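Local coordinates for transcription antitermination protein NusB (Aquifex aeolicus, PDB 3R2C), which probably acts in transcription antitermination of ribosomal RNA operons by binding the boxA sequence of the nascent RNA, at residues 2-7 with 44-49; 8-13 with 34-39; 14-19 with 78-83; 59-64 with 84-89. All blocks are in the same frame, centred on the assembly; numbering follows the deposited sequence.

Contact 1: residues 2-7 with 44-49; sequences RYRKGA and YEYAKK. With nucleotides of chain E.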
# COMPACT_ATOMS: atom_id res chain seq x y z
N ARG A 2 -13.80 -14.36 -9.89
CA ARG A 2 -12.35 -14.21 -9.86
C ARG A 2 -11.79 -12.83 -10.26
O ARG A 2 -10.69 -12.46 -9.83
CB ARG A 2 -11.68 -15.32 -10.67
CG ARG A 2 -10.18 -15.36 -10.46
CD ARG A 2 -9.50 -16.72 -10.70
NE ARG A 2 -8.16 -16.65 -10.13
CZ ARG A 2 -7.77 -17.25 -9.01
NH1 ARG A 2 -8.61 -18.04 -8.34
NH2 ARG A 2 -6.53 -17.06 -8.57
N TYR A 3 -12.51 -12.06 -11.07
CA TYR A 3 -12.04 -10.72 -11.43
C TYR A 3 -11.84 -9.83 -10.19
O TYR A 3 -11.08 -8.88 -10.22
CB TYR A 3 -13.01 -10.03 -12.39
CG TYR A 3 -14.28 -9.57 -11.71
CD1 TYR A 3 -15.38 -10.42 -11.62
CD2 TYR A 3 -14.38 -8.30 -11.15
CE1 TYR A 3 -16.53 -10.02 -11.00
CE2 TYR A 3 -15.54 -7.90 -10.52
CZ TYR A 3 -16.62 -8.76 -10.46
OH TYR A 3 -17.78 -8.37 -9.84
N ARG A 4 -12.52 -10.16 -9.09
CA ARG A 4 -12.34 -9.39 -7.85
C ARG A 4 -10.94 -9.52 -7.24
O ARG A 4 -10.53 -8.67 -6.46
CB ARG A 4 -13.40 -9.76 -6.82
CG ARG A 4 -14.79 -9.28 -7.21
CD ARG A 4 -15.81 -9.76 -6.22
NE ARG A 4 -17.13 -9.20 -6.48
CZ ARG A 4 -18.20 -9.41 -5.72
NH1 ARG A 4 -18.09 -10.18 -4.64
NH2 ARG A 4 -19.36 -8.86 -6.03
N LYS A 5 -10.21 -10.59 -7.56
CA LYS A 5 -8.83 -10.70 -7.10
C LYS A 5 -7.99 -9.56 -7.68
O LYS A 5 -7.25 -8.89 -6.95
CB LYS A 5 -8.21 -12.05 -7.50
CG LYS A 5 -6.82 -12.29 -6.94
CD LYS A 5 -6.34 -13.73 -7.28
CE LYS A 5 -4.91 -14.00 -6.79
NZ LYS A 5 -4.85 -14.03 -5.30
N GLY A 6 -8.10 -9.34 -8.98
CA GLY A 6 -7.41 -8.24 -9.62
C GLY A 6 -7.87 -6.89 -9.08
O GLY A 6 -7.07 -5.97 -8.91
N ALA A 7 -9.16 -6.76 -8.80
CA ALA A 7 -9.70 -5.49 -8.29
C ALA A 7 -9.14 -5.17 -6.90
O ALA A 7 -8.87 -4.01 -6.59
CB ALA A 7 -11.21 -5.54 -8.25
N TYR A 44 -12.81 -2.57 -12.89
CA TYR A 44 -12.67 -1.13 -12.70
C TYR A 44 -13.69 -0.63 -11.66
O TYR A 44 -13.35 0.12 -10.74
CB TYR A 44 -12.88 -0.41 -14.03
CG TYR A 44 -12.85 1.10 -13.92
CD1 TYR A 44 -14.00 1.82 -13.61
CD2 TYR A 44 -11.66 1.80 -14.11
CE1 TYR A 44 -13.96 3.20 -13.50
CE2 TYR A 44 -11.62 3.18 -14.02
CZ TYR A 44 -12.77 3.87 -13.71
OH TYR A 44 -12.74 5.25 -13.61
N GLU A 45 -14.94 -1.05 -11.81
CA GLU A 45 -15.99 -0.57 -10.93
C GLU A 45 -15.85 -1.17 -9.53
O GLU A 45 -16.09 -0.48 -8.54
CB GLU A 45 -17.37 -0.86 -11.53
CG GLU A 45 -17.67 0.08 -12.70
CD GLU A 45 -19.13 0.12 -13.09
OE1 GLU A 45 -19.92 -0.69 -12.55
OE2 GLU A 45 -19.49 0.96 -13.95
N TYR A 46 -15.45 -2.43 -9.43
CA TYR A 46 -15.29 -3.03 -8.12
C TYR A 46 -14.09 -2.42 -7.37
O TYR A 46 -14.19 -2.12 -6.19
CB TYR A 46 -15.15 -4.55 -8.20
CG TYR A 46 -15.45 -5.22 -6.88
CD1 TYR A 46 -16.75 -5.28 -6.40
CD2 TYR A 46 -14.43 -5.76 -6.08
CE1 TYR A 46 -17.05 -5.88 -5.20
CE2 TYR A 46 -14.72 -6.36 -4.86
CZ TYR A 46 -16.04 -6.41 -4.43
OH TYR A 46 -16.37 -6.99 -3.22
N ALA A 47 -12.97 -2.24 -8.07
CA ALA A 47 -11.82 -1.55 -7.51
C ALA A 47 -12.20 -0.15 -7.01
O ALA A 47 -11.78 0.28 -5.93
CB ALA A 47 -10.69 -1.44 -8.54
N LYS A 48 -12.97 0.58 -7.81
CA LYS A 48 -13.35 1.95 -7.46
C LYS A 48 -14.19 1.95 -6.17
O LYS A 48 -14.03 2.82 -5.31
CB LYS A 48 -14.13 2.60 -8.60
CG LYS A 48 -14.55 4.05 -8.37
CD LYS A 48 -15.43 4.53 -9.52
CE LYS A 48 -15.23 6.01 -9.84
NZ LYS A 48 -15.27 6.28 -11.31
N LYS A 49 -15.06 0.95 -6.04
CA LYS A 49 -15.92 0.83 -4.87
C LYS A 49 -15.13 0.46 -3.60
O LYS A 49 -15.39 1.01 -2.53
CB LYS A 49 -17.02 -0.19 -5.12
CG LYS A 49 -18.09 -0.22 -4.03
CD LYS A 49 -19.37 -0.81 -4.56
CE LYS A 49 -19.14 -2.22 -5.03
NZ LYS A 49 -18.69 -3.07 -3.91
O5' G E 1 -13.76 -19.59 -10.43
C5' G E 1 -12.42 -19.89 -10.79
C4' G E 1 -11.55 -20.12 -9.58
O4' G E 1 -11.40 -18.87 -8.85
C3' G E 1 -12.10 -21.11 -8.57
O3' G E 1 -10.99 -21.66 -7.86
C2' G E 1 -12.90 -20.19 -7.64
O2' G E 1 -13.21 -20.72 -6.37
C1' G E 1 -11.94 -19.00 -7.55
N9 G E 1 -12.54 -17.73 -7.18
C8 G E 1 -13.79 -17.17 -7.39
N7 G E 1 -13.88 -15.96 -6.89
C5 G E 1 -12.63 -15.71 -6.34
C6 G E 1 -12.09 -14.58 -5.65
O6 G E 1 -12.65 -13.53 -5.37
N1 G E 1 -10.76 -14.77 -5.26
C2 G E 1 -10.04 -15.91 -5.50
N2 G E 1 -8.78 -15.96 -5.07
N3 G E 1 -10.53 -16.96 -6.13
C4 G E 1 -11.81 -16.79 -6.51
P G E 2 -10.94 -23.21 -7.43
OP1 G E 2 -9.90 -23.84 -8.23
OP2 G E 2 -12.32 -23.74 -7.49
O5' G E 2 -10.46 -23.10 -5.92
C5' G E 2 -10.00 -24.23 -5.19
C4' G E 2 -9.11 -23.81 -4.05
O4' G E 2 -7.87 -23.27 -4.57
C3' G E 2 -9.65 -22.67 -3.17
O3' G E 2 -10.59 -23.12 -2.21
C2' G E 2 -8.39 -22.09 -2.55
O2' G E 2 -7.96 -22.87 -1.45
C1' G E 2 -7.38 -22.26 -3.70
N9 G E 2 -7.20 -21.01 -4.47
C8 G E 2 -7.89 -20.59 -5.57
N7 G E 2 -7.50 -19.42 -6.00
C5 G E 2 -6.50 -19.04 -5.12
C6 G E 2 -5.71 -17.86 -5.09
O6 G E 2 -5.74 -16.89 -5.87
N1 G E 2 -4.80 -17.88 -4.03
C2 G E 2 -4.69 -18.90 -3.12
N2 G E 2 -3.75 -18.73 -2.18
N3 G E 2 -5.43 -20.00 -3.14
C4 G E 2 -6.31 -20.01 -4.16
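Arg4 and Tyr46 carry this contact through a flat guanidinium-ring stack: the guanidinium lies over one face of the ring, the two planes only 10° apart and their centres 4.3 Å from each other. The extended arginine chain runs across that same face, so that CG makes a CH-pi contact 3.9 Å from the ring centroid of Tyr46 before NE reaches CE1. The phenol oxygen of Tyr46 is hydrogen-bonded to Glu91, which helps to hold the hydroxyl end of the ring.

Apolar packing fills in around the stack. Ala7 CB meets the edge of the Tyr46 ring, 3.9 Å from CD2, and lies 4.1 Å from Ala47 CB, where the two segments come nearest. In Tyr3 a chi1 of 74° brings the ring round so that the edge atom CE2 lies 4.1 Å from Tyr46 CB.

The RNA is bound by Arg2 and Lys5, which do not touch segment 44-49. Arg2 NH1 donates to N7 of G2 of chain E (2.9 Å) and to O4' of G1 of chain E, while its NH2 reaches O6 of G2 at 2.8 Å, a Hoogsteen-edge reading of guanine. Lys5 NZ adds a weak bond to that O6 and also pairs with Asp106 and Asp109. Close alanine packing, with segment axes inclined at 47°, thus joins the start of helix 3-21 to helix 41-56 in the all-helical NusB fold, beside residues that read the RNA guanines.

Contact 2: residues 8-13 with 34-39; sequences RDTAFL and EEKNIK. With nucleotides of chain E.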
# COMPACT_ATOMS: atom_id res chain seq x y z
N ARG A 8 -8.96 -6.20 -6.09
CA ARG A 8 -8.35 -6.04 -4.77
C ARG A 8 -6.88 -5.61 -4.88
O ARG A 8 -6.41 -4.80 -4.09
CB ARG A 8 -8.48 -7.33 -3.96
CG ARG A 8 -9.92 -7.58 -3.54
CD ARG A 8 -10.14 -9.00 -3.00
NE ARG A 8 -11.58 -9.24 -2.80
CZ ARG A 8 -12.24 -10.29 -3.27
NH1 ARG A 8 -11.61 -11.26 -3.94
NH2 ARG A 8 -13.55 -10.38 -3.06
N ASP A 9 -6.16 -6.15 -5.86
CA ASP A 9 -4.80 -5.69 -6.09
C ASP A 9 -4.77 -4.20 -6.48
O ASP A 9 -3.97 -3.41 -5.95
CB ASP A 9 -4.11 -6.53 -7.17
CG ASP A 9 -2.73 -5.97 -7.54
OD1 ASP A 9 -1.77 -6.20 -6.78
OD2 ASP A 9 -2.60 -5.29 -8.59
N THR A 10 -5.66 -3.79 -7.38
CA THR A 10 -5.74 -2.37 -7.75
C THR A 10 -6.02 -1.50 -6.54
O THR A 10 -5.34 -0.49 -6.32
CB THR A 10 -6.85 -2.16 -8.79
OG1 THR A 10 -6.52 -2.88 -9.98
CG2 THR A 10 -7.02 -0.68 -9.12
N ALA A 11 -7.01 -1.89 -5.75
CA ALA A 11 -7.43 -1.10 -4.59
C ALA A 11 -6.30 -1.03 -3.56
O ALA A 11 -6.03 0.03 -2.99
CB ALA A 11 -8.68 -1.71 -3.96
N PHE A 12 -5.62 -2.16 -3.33
CA PHE A 12 -4.48 -2.17 -2.41
C PHE A 12 -3.39 -1.18 -2.87
O PHE A 12 -2.85 -0.41 -2.06
CB PHE A 12 -3.86 -3.56 -2.28
CG PHE A 12 -2.50 -3.53 -1.66
CD1 PHE A 12 -2.36 -3.47 -0.29
CD2 PHE A 12 -1.35 -3.53 -2.46
CE1 PHE A 12 -1.09 -3.41 0.30
CE2 PHE A 12 -0.09 -3.48 -1.89
CZ PHE A 12 0.04 -3.41 -0.50
N LEU A 13 -3.06 -1.21 -4.16
CA LEU A 13 -2.03 -0.34 -4.70
C LEU A 13 -2.40 1.12 -4.48
O LEU A 13 -1.53 1.96 -4.18
CB LEU A 13 -1.79 -0.61 -6.19
CG LEU A 13 -1.21 -2.00 -6.48
CD1 LEU A 13 -0.97 -2.23 -7.97
CD2 LEU A 13 0.09 -2.23 -5.70
N GLU A 34 -4.31 3.35 -15.21
CA GLU A 34 -3.52 3.52 -16.43
C GLU A 34 -2.29 2.61 -16.45
O GLU A 34 -1.96 2.05 -17.49
CB GLU A 34 -3.12 4.98 -16.61
CG GLU A 34 -4.32 5.91 -16.73
CD GLU A 34 -3.94 7.33 -17.10
OE1 GLU A 34 -2.72 7.60 -17.26
OE2 GLU A 34 -4.85 8.18 -17.23
N GLU A 35 -1.61 2.46 -15.32
CA GLU A 35 -0.41 1.63 -15.26
C GLU A 35 -0.72 0.15 -15.46
O GLU A 35 0.06 -0.57 -16.08
CB GLU A 35 0.31 1.81 -13.93
CG GLU A 35 1.01 3.15 -13.82
CD GLU A 35 1.28 3.53 -12.38
OE1 GLU A 35 1.08 2.66 -11.51
OE2 GLU A 35 1.66 4.69 -12.12
N LYS A 36 -1.84 -0.31 -14.91
CA LYS A 36 -2.25 -1.70 -15.04
C LYS A 36 -3.10 -1.92 -16.28
O LYS A 36 -3.53 -3.04 -16.55
CB LYS A 36 -3.05 -2.14 -13.81
CG LYS A 36 -2.26 -2.21 -12.53
CD LYS A 36 -3.13 -2.72 -11.38
CE LYS A 36 -3.31 -4.23 -11.46
NZ LYS A 36 -4.39 -4.70 -10.56
N ASN A 37 -3.37 -0.85 -17.02
CA ASN A 37 -4.23 -0.93 -18.19
C ASN A 37 -5.53 -1.66 -17.89
O ASN A 37 -5.90 -2.61 -18.59
CB ASN A 37 -3.48 -1.61 -19.35
CG ASN A 37 -4.10 -1.33 -20.71
OD1 ASN A 37 -4.82 -0.34 -20.88
ND2 ASN A 37 -3.83 -2.19 -21.68
N ILE A 38 -6.22 -1.24 -16.83
CA ILE A 38 -7.54 -1.77 -16.52
C ILE A 38 -8.49 -1.30 -17.61
O ILE A 38 -8.56 -0.11 -17.92
CB ILE A 38 -8.06 -1.28 -15.15
CG1 ILE A 38 -7.06 -1.59 -14.02
CG2 ILE A 38 -9.41 -1.93 -14.83
CD1 ILE A 38 -6.68 -3.04 -13.90
N LYS A 39 -9.21 -2.24 -18.20
CA LYS A 39 -10.07 -1.94 -19.33
C LYS A 39 -11.43 -2.64 -19.23
O LYS A 39 -12.26 -2.50 -20.12
CB LYS A 39 -9.37 -2.36 -20.62
CG LYS A 39 -8.46 -3.56 -20.42
CD LYS A 39 -8.38 -4.49 -21.62
CE LYS A 39 -8.04 -5.90 -21.14
NZ LYS A 39 -7.74 -6.87 -22.22
O5' G E 1 -13.76 -19.59 -10.43
C5' G E 1 -12.42 -19.89 -10.79
C4' G E 1 -11.55 -20.12 -9.58
O4' G E 1 -11.40 -18.87 -8.85
C3' G E 1 -12.10 -21.11 -8.57
O3' G E 1 -10.99 -21.66 -7.86
C2' G E 1 -12.90 -20.19 -7.64
O2' G E 1 -13.21 -20.72 -6.37
C1' G E 1 -11.94 -19.00 -7.55
N9 G E 1 -12.54 -17.73 -7.18
C8 G E 1 -13.79 -17.17 -7.39
N7 G E 1 -13.88 -15.96 -6.89
C5 G E 1 -12.63 -15.71 -6.34
C6 G E 1 -12.09 -14.58 -5.65
O6 G E 1 -12.65 -13.53 -5.37
N1 G E 1 -10.76 -14.77 -5.26
C2 G E 1 -10.04 -15.91 -5.50
N2 G E 1 -8.78 -15.96 -5.07
N3 G E 1 -10.53 -16.96 -6.13
C4 G E 1 -11.81 -16.79 -6.51
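Lys36 reaches across to helix 3-21 and places its ammonium group between Asp9 and Thr10. The salt bridge joins NZ to Asp9 OD2 at 2.7 Å, on the anti lone pair of the carboxylate, while the other oxygen, OD1, is taken by the hydroxyl of Tyr114. A second hydrogen bond runs from Lys36 NZ to Thr10 OG1 (2.9 Å), so two neighbouring side chains of one helical turn grip the same nitrogen; OG1 also makes a weak bond to Gly6 O. The lysine chain reaches them with a bend at chi3 (78°).

Looser packing lies beside the polar cluster. Lys36 CD passes Leu13 CD1 at 4.1 Å, and the CD1 methyl of Ile38 comes to 3.9 Å from Thr10 OG1.

The RNA contact is made from another side of helix 3-21. Arg8 NH1 donates to O6 of G1 of chain E (2.9 Å, 161°), in a guanidinium that also forms salt bridges with Asp106, Glu91 and Glu99; these acidic partners probably hold it in position for the base.

On the lysine side, helix 25-36 ends in a Schellman motif with Asn37, at positive phi, as its C-prime residue, and the chain then turns to bring Ile38 back against the first helix.

Contact 3: residues 14-19 with 78-83; sequences VLYRWD and GYVERN. With nucleotides of chain E.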
# COMPACT_ATOMS: atom_id res chain seq x y z
N VAL A 14 -3.68 1.43 -4.63
CA VAL A 14 -4.12 2.81 -4.44
C VAL A 14 -3.99 3.23 -2.97
O VAL A 14 -3.45 4.29 -2.70
CB VAL A 14 -5.54 3.06 -5.01
CG1 VAL A 14 -6.02 4.49 -4.67
CG2 VAL A 14 -5.54 2.87 -6.55
N LEU A 15 -4.45 2.39 -2.04
CA LEU A 15 -4.35 2.70 -0.62
C LEU A 15 -2.89 2.82 -0.20
O LEU A 15 -2.54 3.69 0.58
CB LEU A 15 -5.05 1.61 0.21
CG LEU A 15 -6.57 1.52 0.00
CD1 LEU A 15 -7.21 0.40 0.85
CD2 LEU A 15 -7.25 2.86 0.31
N TYR A 16 -2.04 1.94 -0.72
CA TYR A 16 -0.61 1.95 -0.43
C TYR A 16 -0.01 3.29 -0.88
O TYR A 16 0.68 3.96 -0.11
CB TYR A 16 0.05 0.74 -1.11
CG TYR A 16 1.57 0.70 -1.13
CD1 TYR A 16 2.30 0.23 -0.04
CD2 TYR A 16 2.27 1.10 -2.26
CE1 TYR A 16 3.70 0.18 -0.08
CE2 TYR A 16 3.65 1.04 -2.31
CZ TYR A 16 4.36 0.59 -1.21
OH TYR A 16 5.73 0.56 -1.27
N ARG A 17 -0.30 3.70 -2.11
CA ARG A 17 0.19 4.99 -2.60
C ARG A 17 -0.35 6.18 -1.84
O ARG A 17 0.35 7.17 -1.61
CB ARG A 17 -0.17 5.17 -4.07
CG ARG A 17 0.89 4.65 -4.98
CD ARG A 17 0.42 4.60 -6.41
NE ARG A 17 1.10 3.52 -7.11
CZ ARG A 17 1.21 3.43 -8.43
NH1 ARG A 17 0.69 4.37 -9.20
NH2 ARG A 17 1.86 2.41 -8.96
N TRP A 18 -1.62 6.09 -1.45
CA TRP A 18 -2.28 7.17 -0.72
C TRP A 18 -1.58 7.35 0.63
O TRP A 18 -1.28 8.47 1.05
CB TRP A 18 -3.74 6.79 -0.52
CG TRP A 18 -4.59 7.79 0.17
CD1 TRP A 18 -4.60 9.14 -0.02
CD2 TRP A 18 -5.59 7.52 1.16
NE1 TRP A 18 -5.55 9.72 0.79
CE2 TRP A 18 -6.17 8.74 1.52
CE3 TRP A 18 -6.05 6.35 1.76
CZ2 TRP A 18 -7.18 8.83 2.47
CZ3 TRP A 18 -7.05 6.43 2.70
CH2 TRP A 18 -7.61 7.67 3.04
N ASP A 19 -1.26 6.23 1.27
CA ASP A 19 -0.62 6.24 2.58
C ASP A 19 0.75 6.92 2.45
O ASP A 19 1.15 7.72 3.29
CB ASP A 19 -0.48 4.81 3.10
CG ASP A 19 -0.40 4.74 4.62
OD1 ASP A 19 -0.56 5.78 5.29
OD2 ASP A 19 -0.17 3.65 5.16
N GLY A 78 3.80 -2.21 9.02
CA GLY A 78 4.40 -1.91 7.74
C GLY A 78 3.35 -1.25 6.87
O GLY A 78 2.15 -1.39 7.12
N TYR A 79 3.80 -0.51 5.85
CA TYR A 79 2.89 0.05 4.85
C TYR A 79 2.09 -1.04 4.12
O TYR A 79 0.92 -0.86 3.82
CB TYR A 79 3.68 0.90 3.85
CG TYR A 79 3.93 2.29 4.37
CD1 TYR A 79 5.03 2.57 5.18
CD2 TYR A 79 3.04 3.31 4.11
CE1 TYR A 79 5.25 3.86 5.69
CE2 TYR A 79 3.23 4.59 4.63
CZ TYR A 79 4.33 4.86 5.41
OH TYR A 79 4.51 6.15 5.90
N VAL A 80 2.71 -2.18 3.83
CA VAL A 80 1.97 -3.25 3.17
C VAL A 80 0.87 -3.80 4.09
O VAL A 80 -0.29 -3.93 3.69
CB VAL A 80 2.91 -4.39 2.71
CG1 VAL A 80 2.10 -5.62 2.31
CG2 VAL A 80 3.79 -3.90 1.57
N GLU A 81 1.23 -4.10 5.33
CA GLU A 81 0.29 -4.71 6.27
C GLU A 81 -0.87 -3.77 6.61
O GLU A 81 -2.03 -4.18 6.66
CB GLU A 81 1.01 -5.11 7.56
CG GLU A 81 2.06 -6.19 7.37
CD GLU A 81 3.45 -5.65 7.09
OE1 GLU A 81 3.61 -4.68 6.32
OE2 GLU A 81 4.42 -6.22 7.63
N ARG A 82 -0.57 -2.49 6.83
CA ARG A 82 -1.61 -1.56 7.26
C ARG A 82 -2.64 -1.37 6.15
O ARG A 82 -3.82 -1.36 6.39
CB ARG A 82 -1.01 -0.22 7.71
CG ARG A 82 -2.02 0.91 7.92
CD ARG A 82 -1.34 2.17 8.54
NE ARG A 82 -0.20 2.59 7.74
CZ ARG A 82 1.08 2.40 8.07
NH1 ARG A 82 1.40 1.83 9.23
NH2 ARG A 82 2.04 2.79 7.24
N ASN A 83 -2.18 -1.27 4.91
CA ASN A 83 -3.13 -1.04 3.83
C ASN A 83 -3.85 -2.30 3.35
O ASN A 83 -5.01 -2.23 2.90
CB ASN A 83 -2.42 -0.26 2.72
CG ASN A 83 -2.08 1.13 3.19
OD1 ASN A 83 -2.98 1.91 3.42
ND2 ASN A 83 -0.81 1.41 3.42
P U E 8 3.15 -11.36 16.87
OP1 U E 8 3.25 -12.71 17.50
OP2 U E 8 3.07 -10.16 17.74
O5' U E 8 4.30 -11.17 15.78
C5' U E 8 4.31 -11.95 14.60
C4' U E 8 5.33 -11.45 13.61
O4' U E 8 4.71 -10.50 12.68
C3' U E 8 6.54 -10.72 14.21
O3' U E 8 7.72 -11.10 13.51
C2' U E 8 6.23 -9.26 13.91
O2' U E 8 7.36 -8.42 13.86
C1' U E 8 5.58 -9.40 12.55
N1 U E 8 4.83 -8.21 12.08
C2 U E 8 4.89 -8.01 10.71
O2 U E 8 5.43 -8.78 9.94
N3 U E 8 4.25 -6.88 10.27
C4 U E 8 3.60 -5.94 11.05
O4 U E 8 3.08 -4.98 10.49
C5 U E 8 3.61 -6.19 12.46
C6 U E 8 4.23 -7.29 12.92
O HOH W 1 1.80 7.05 6.82
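The Tyr79 ring has Arg82 NH2 over the centre of one face, 3.2 Å above the plane, and Asp19 CB at its edge. The Arg82 guanidinium has Gly78 O over one face and Tyr79 CE1 at its edge, where it also meets Asp19, the carboxylate standing nearly upright to it at 81°. Tyr16 crosses Tyr79 at about a right angle, its CE1 4.0 Å from Tyr79 CB; the Tyr16 hydroxyl bonds to an acidic side chain of the other protein chain.

One oxygen, Asp19 OD2, collects three donors. Arg82 grips it side-on: NE at 2.8 Å comes to the syn lone pair, and NH2 at 3.2 Å approaches from above the carboxylate plane. A bend at chi3 (54°) turns the guanidinium back toward the first residues of its helix. Asn83 ND2 supplies the third bond, 2.9 Å to Asp19 OD2 on the anti side, and also donates to Tyr79 O. In the helical NusB fold this largely buried cluster ties helix 3-21 to the first turns of helix 79-94, the segment axes crossing at 120°.

Water 1 links Asp19 OD1 with Tyr79 OH. At the N-cap, the backbone N of Gly78 donates to O4 of U8 of chain E, whose N3 gives a straight bond of 2.7 Å to Glu81 OE2; that oxygen is also bonded to a polar side chain of the other protein chain.

Contact 4: residues 59-64 with 84-89; sequences EEIDSI and ALRLGV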
# COMPACT_ATOMS: atom_id res chain seq x y z
N GLU A 59 -11.18 6.49 9.12
CA GLU A 59 -10.98 6.68 10.55
C GLU A 59 -11.56 5.52 11.35
O GLU A 59 -10.95 5.06 12.30
CB GLU A 59 -11.60 8.00 11.04
CG GLU A 59 -10.95 9.24 10.44
CD GLU A 59 -9.83 9.78 11.29
OE1 GLU A 59 -8.71 9.22 11.24
OE2 GLU A 59 -10.07 10.78 12.02
N GLU A 60 -12.76 5.07 10.99
CA GLU A 60 -13.37 3.96 11.71
C GLU A 60 -12.60 2.66 11.43
O GLU A 60 -12.43 1.82 12.30
CB GLU A 60 -14.84 3.78 11.32
CG GLU A 60 -15.56 2.74 12.15
CD GLU A 60 -17.06 2.68 11.89
OE1 GLU A 60 -17.57 3.45 11.04
OE2 GLU A 60 -17.72 1.85 12.55
N ILE A 61 -12.13 2.50 10.21
CA ILE A 61 -11.37 1.29 9.85
C ILE A 61 -10.09 1.21 10.70
O ILE A 61 -9.76 0.17 11.26
CB ILE A 61 -11.05 1.29 8.34
CG1 ILE A 61 -12.33 0.97 7.55
CG2 ILE A 61 -9.94 0.28 8.02
CD1 ILE A 61 -12.22 1.19 6.05
N ASP A 62 -9.38 2.32 10.82
CA ASP A 62 -8.15 2.35 11.60
C ASP A 62 -8.42 2.06 13.08
O ASP A 62 -7.64 1.39 13.75
CB ASP A 62 -7.46 3.72 11.42
CG ASP A 62 -6.74 3.85 10.07
OD1 ASP A 62 -6.82 2.91 9.24
OD2 ASP A 62 -6.09 4.90 9.81
N SER A 63 -9.54 2.57 13.59
CA SER A 63 -9.93 2.30 14.98
C SER A 63 -10.25 0.81 15.19
O SER A 63 -9.87 0.21 16.20
CB SER A 63 -11.14 3.15 15.34
OG SER A 63 -11.63 2.82 16.62
N ILE A 64 -10.98 0.23 14.25
CA ILE A 64 -11.32 -1.19 14.35
C ILE A 64 -10.04 -2.04 14.36
O ILE A 64 -9.91 -2.97 15.15
CB ILE A 64 -12.20 -1.62 13.18
CG1 ILE A 64 -13.61 -1.06 13.38
CG2 ILE A 64 -12.21 -3.15 13.05
CD1 ILE A 64 -14.45 -1.06 12.14
N ALA A 84 -3.22 -3.46 3.51
CA ALA A 84 -3.91 -4.71 3.24
C ALA A 84 -5.01 -4.93 4.28
O ALA A 84 -6.09 -5.42 3.95
CB ALA A 84 -2.93 -5.89 3.23
N LEU A 85 -4.73 -4.57 5.54
CA LEU A 85 -5.73 -4.66 6.60
C LEU A 85 -6.86 -3.66 6.37
O LEU A 85 -8.02 -3.97 6.61
CB LEU A 85 -5.10 -4.44 8.00
CG LEU A 85 -4.40 -5.69 8.56
CD1 LEU A 85 -3.51 -5.35 9.76
CD2 LEU A 85 -5.41 -6.77 8.92
N ARG A 86 -6.54 -2.46 5.90
CA ARG A 86 -7.59 -1.48 5.68
C ARG A 86 -8.54 -2.00 4.61
O ARG A 86 -9.76 -1.86 4.71
CB ARG A 86 -7.00 -0.14 5.25
CG ARG A 86 -6.43 0.69 6.41
CD ARG A 86 -5.40 1.72 5.91
NE ARG A 86 -5.16 2.76 6.90
CZ ARG A 86 -4.20 3.67 6.84
NH1 ARG A 86 -3.33 3.68 5.83
NH2 ARG A 86 -4.11 4.58 7.79
N LEU A 87 -7.96 -2.60 3.58
CA LEU A 87 -8.75 -3.11 2.47
C LEU A 87 -9.61 -4.29 2.94
O LEU A 87 -10.80 -4.38 2.59
CB LEU A 87 -7.82 -3.53 1.33
CG LEU A 87 -8.51 -4.13 0.10
CD1 LEU A 87 -9.52 -3.15 -0.49
CD2 LEU A 87 -7.46 -4.55 -0.94
N GLY A 88 -9.02 -5.19 3.72
CA GLY A 88 -9.74 -6.35 4.23
C GLY A 88 -10.93 -5.91 5.08
O GLY A 88 -12.02 -6.45 4.97
N VAL A 89 -10.73 -4.91 5.91
CA VAL A 89 -11.81 -4.46 6.78
C VAL A 89 -12.92 -3.80 5.96
O VAL A 89 -14.10 -4.02 6.20
CB VAL A 89 -11.30 -3.50 7.87
CG1 VAL A 89 -12.49 -2.79 8.58
CG2 VAL A 89 -10.44 -4.26 8.87
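Asp62 and Arg86 form a two-pronged salt bridge in which each carboxylate oxygen takes its own nitrogen. Arg86 NE donates to Asp62 OD1 over 2.9 Å in an almost straight bond (176°), using the syn lone pair; NH2 meets OD2 at 2.8 Å, again on the syn side but somewhat out of the carboxylate plane. The two flat groups are nearly coplanar, 18° apart, which lets both bonds form at once. The remaining nitrogen, NH1, donates to Asn83 OD1, so each of the three guanidinium nitrogens has an acceptor.

Beside this polar pair, Ile61 CG2 rests against Arg86 CA at 3.8 Å and also touches CG of that arginine. Its other branch, CG1, comes to 3.9 Å from Val89 CG1, with Ile64 CD1 farther out.

The axes of segments 59-64 and 84-89 cross at 106°, setting helix 58-66 across helix 79-94. Ile64 and Val89 also touch Phe94, later in helix 79-94, and Ile130 of helix 117-137, while Ala84 and Leu87 meet helix 100-114.

Helix 3-21 serves contacts 1, 2 and 3 in succession, and helix 79-94 serves contacts 3 and 4. Along the chain, both segments of contact 2 fall between those of contact 1; their centres are 8 Å apart, and Ala47 CB touches Thr10 CG2 at 3.8 Å. Contacts 2 and 3 meet in the salt bridge from Glu35 OE1 to Arg17 NH2 (2.7 Å). Between contacts 3 and 4, whose centres lie 11 Å apart, Asp19 and Arg86 form a long, weak ion pair. The RNA touches three of them: contacts 1 and 2 share G1 of chain E, contact 3 binds U8 of chain E, and contact 4 keeps about 7 Å from the nucleic acid at its nearest atom.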